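Local coordinates for putative uncharacterized protein (Chaetomium thermophilum var. thermophilum DSM 1495, PDB 5M43) that probably removes phosphate groups from protein tyrosine and serine/threonine residues, being the phosphatase domain of Yvh1, a dual-specificity family member, at residues A113-A116 with Y117-K121. Numbering follows the deposited sequence.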
loop_
_atom_site.group_PDB
_atom_site.type_symbol
_atom_site.label_atom_id
_atom_site.label_comp_id
_atom_site.label_asym_id
_atom_site.label_seq_id
_atom_site.Cartn_x
_atom_site.Cartn_y
_atom_site.Cartn_z
ATOM N N ALA A 113 -2.038 0.919 -3.809
ATOM C CA ALA A 113 -0.716 0.343 -3.528
ATOM C C ALA A 113 -0.807 -0.868 -2.614
ATOM O O ALA A 113 -0.105 -1.870 -2.848
ATOM C CB ALA A 113 0.176 1.430 -2.908
ATOM N N ILE A 114 -1.651 -0.796 -1.582
ATOM C CA ILE A 114 -1.774 -1.929 -0.651
ATOM C C ILE A 114 -2.381 -3.115 -1.360
ATOM O O ILE A 114 -1.933 -4.243 -1.181
ATOM C CB ILE A 114 -2.605 -1.511 0.563
ATOM C CG1 ILE A 114 -1.685 -0.610 1.396
ATOM C CG2 ILE A 114 -3.157 -2.787 1.306
ATOM C CD1 ILE A 114 -2.262 -0.157 2.653
ATOM N N ILE A 115 -3.428 -2.883 -2.167
ATOM C CA ILE A 115 -4.034 -3.985 -2.894
ATOM C C ILE A 115 -2.998 -4.638 -3.815
ATOM O O ILE A 115 -2.957 -5.865 -3.944
ATOM C CB ILE A 115 -5.277 -3.504 -3.655
ATOM C CG1 ILE A 115 -6.398 -3.168 -2.643
ATOM C CG2 ILE A 115 -5.697 -4.553 -4.712
ATOM C CD1 ILE A 115 -7.560 -2.548 -3.434
ATOM N N ALA A 116 -2.178 -3.825 -4.512
ATOM C CA ALA A 116 -1.165 -4.421 -5.383
ATOM C C ALA A 116 -0.242 -5.353 -4.611
ATOM O O ALA A 116 0.140 -6.415 -5.118
ATOM C CB ALA A 116 -0.336 -3.322 -6.052
ATOM N N TYR A 117 0.143 -4.942 -3.400
ATOM C CA TYR A 117 0.984 -5.790 -2.566
ATOM C C TYR A 117 0.228 -7.042 -2.140
ATOM O O TYR A 117 0.780 -8.158 -2.205
ATOM C CB TYR A 117 1.455 -4.956 -1.376
ATOM C CG TYR A 117 2.019 -5.833 -0.259
ATOM C CD1 TYR A 117 3.301 -6.290 -0.287
ATOM C CD2 TYR A 117 1.216 -6.169 0.823
ATOM C CE1 TYR A 117 3.786 -7.117 0.746
ATOM C CE2 TYR A 117 1.671 -6.951 1.882
ATOM C CZ TYR A 117 2.991 -7.385 1.861
ATOM O OH TYR A 117 3.472 -8.219 2.856
ATOM N N LEU A 118 -1.047 -6.884 -1.713
ATOM C CA LEU A 118 -1.802 -8.052 -1.239
ATOM C C LEU A 118 -2.020 -9.072 -2.358
ATOM O O LEU A 118 -1.950 -10.291 -2.131
ATOM C CB LEU A 118 -3.161 -7.639 -0.663
ATOM C CG LEU A 118 -3.167 -6.767 0.596
ATOM C CD1 LEU A 118 -4.627 -6.366 0.903
ATOM C CD2 LEU A 118 -2.611 -7.667 1.747
ATOM N N LEU A 119 -2.332 -8.604 -3.578
ATOM C CA LEU A 119 -2.506 -9.516 -4.709
ATOM C C LEU A 119 -1.209 -10.242 -5.049
ATOM O O LEU A 119 -1.208 -11.420 -5.435
ATOM C CB LEU A 119 -2.963 -8.722 -5.959
ATOM C CG LEU A 119 -4.365 -8.128 -5.772
ATOM C CD1 LEU A 119 -4.620 -7.210 -7.019
ATOM C CD2 LEU A 119 -5.410 -9.221 -5.706
ATOM N N TRP A 120 -0.091 -9.541 -4.891
ATOM C CA TRP A 120 1.218 -10.125 -5.208
ATOM C C TRP A 120 1.642 -11.127 -4.143
ATOM O O TRP A 120 2.230 -12.175 -4.458
ATOM C CB TRP A 120 2.237 -8.982 -5.295
ATOM C CG TRP A 120 3.635 -9.465 -5.345
ATOM C CD1 TRP A 120 4.311 -9.924 -6.452
ATOM C CD2 TRP A 120 4.565 -9.551 -4.231
ATOM N NE1 TRP A 120 5.594 -10.345 -6.085
ATOM C CE2 TRP A 120 5.767 -10.092 -4.731
ATOM C CE3 TRP A 120 4.491 -9.223 -2.867
ATOM C CZ2 TRP A 120 6.885 -10.284 -3.923
ATOM C CZ3 TRP A 120 5.609 -9.434 -2.066
ATOM C CH2 TRP A 120 6.787 -9.994 -2.586
ATOM N N LYS A 121 1.371 -10.804 -2.898
ATOM C CA LYS A 121 1.839 -11.670 -1.800
ATOM C C LYS A 121 0.884 -12.825 -1.503
ATOM O O LYS A 121 1.347 -13.943 -1.209
ATOM C CB LYS A 121 2.094 -10.846 -0.552
ATOM C CG LYS A 121 2.637 -11.778 0.604
ATOM C CD LYS A 121 3.148 -10.944 1.637
ATOM C CE LYS A 121 3.779 -11.884 2.707
ATOM N NZ LYS A 121 4.290 -11.092 3.877
#
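Leu118 N to Ile114 O and Leu119 N to Ile115 O are the shortest of four i to i+4 backbone bonds here, each 2.8 Å, and the second is almost straight, with an N-H...O angle of 171°. The outer two, Tyr117 N to Ala113 O and Trp120 N to Ala116 O, stretch to 3.1 Å. The last is also the most bent, at 144°, and its acceptor, Ala116 O, takes a second bond from the indole NE1 of Trp166.

Outside the backbone, two aliphatic pairs follow, in each of which the side chains, one turn apart, lie side by side and point the same way. CG2 of Ile115 lies 3.7 Å from CD1 of Leu119, and CG2 of Ile114 meets CD1 of Leu118 at 3.9 Å. In Leu118, chi1 of -65° carries CG away from the carbonyl carbon and back along the helix, 3.3 Å from Ile114 O. Cutting this leucine back to an alanine would probably leave the CG2 methyl of Ile114 without its neighbour and open a gap toward Phe126 and Val146.

Helix 109-121 follows strand 99-102 and the phosphate-binding loop, as in other protein tyrosine phosphatases; here only Trp120 and Lys121 are partly exposed. Ile114, Ile115 and Leu118 pack on helix 135-147, Ile115 also joins Ala116 and Leu119 on helix 157-168, and Ala113, Tyr117 and Trp120 meet helix 71-83, while Lys121 NZ forms a salt bridge to Asp10, just ahead of strand 12-15.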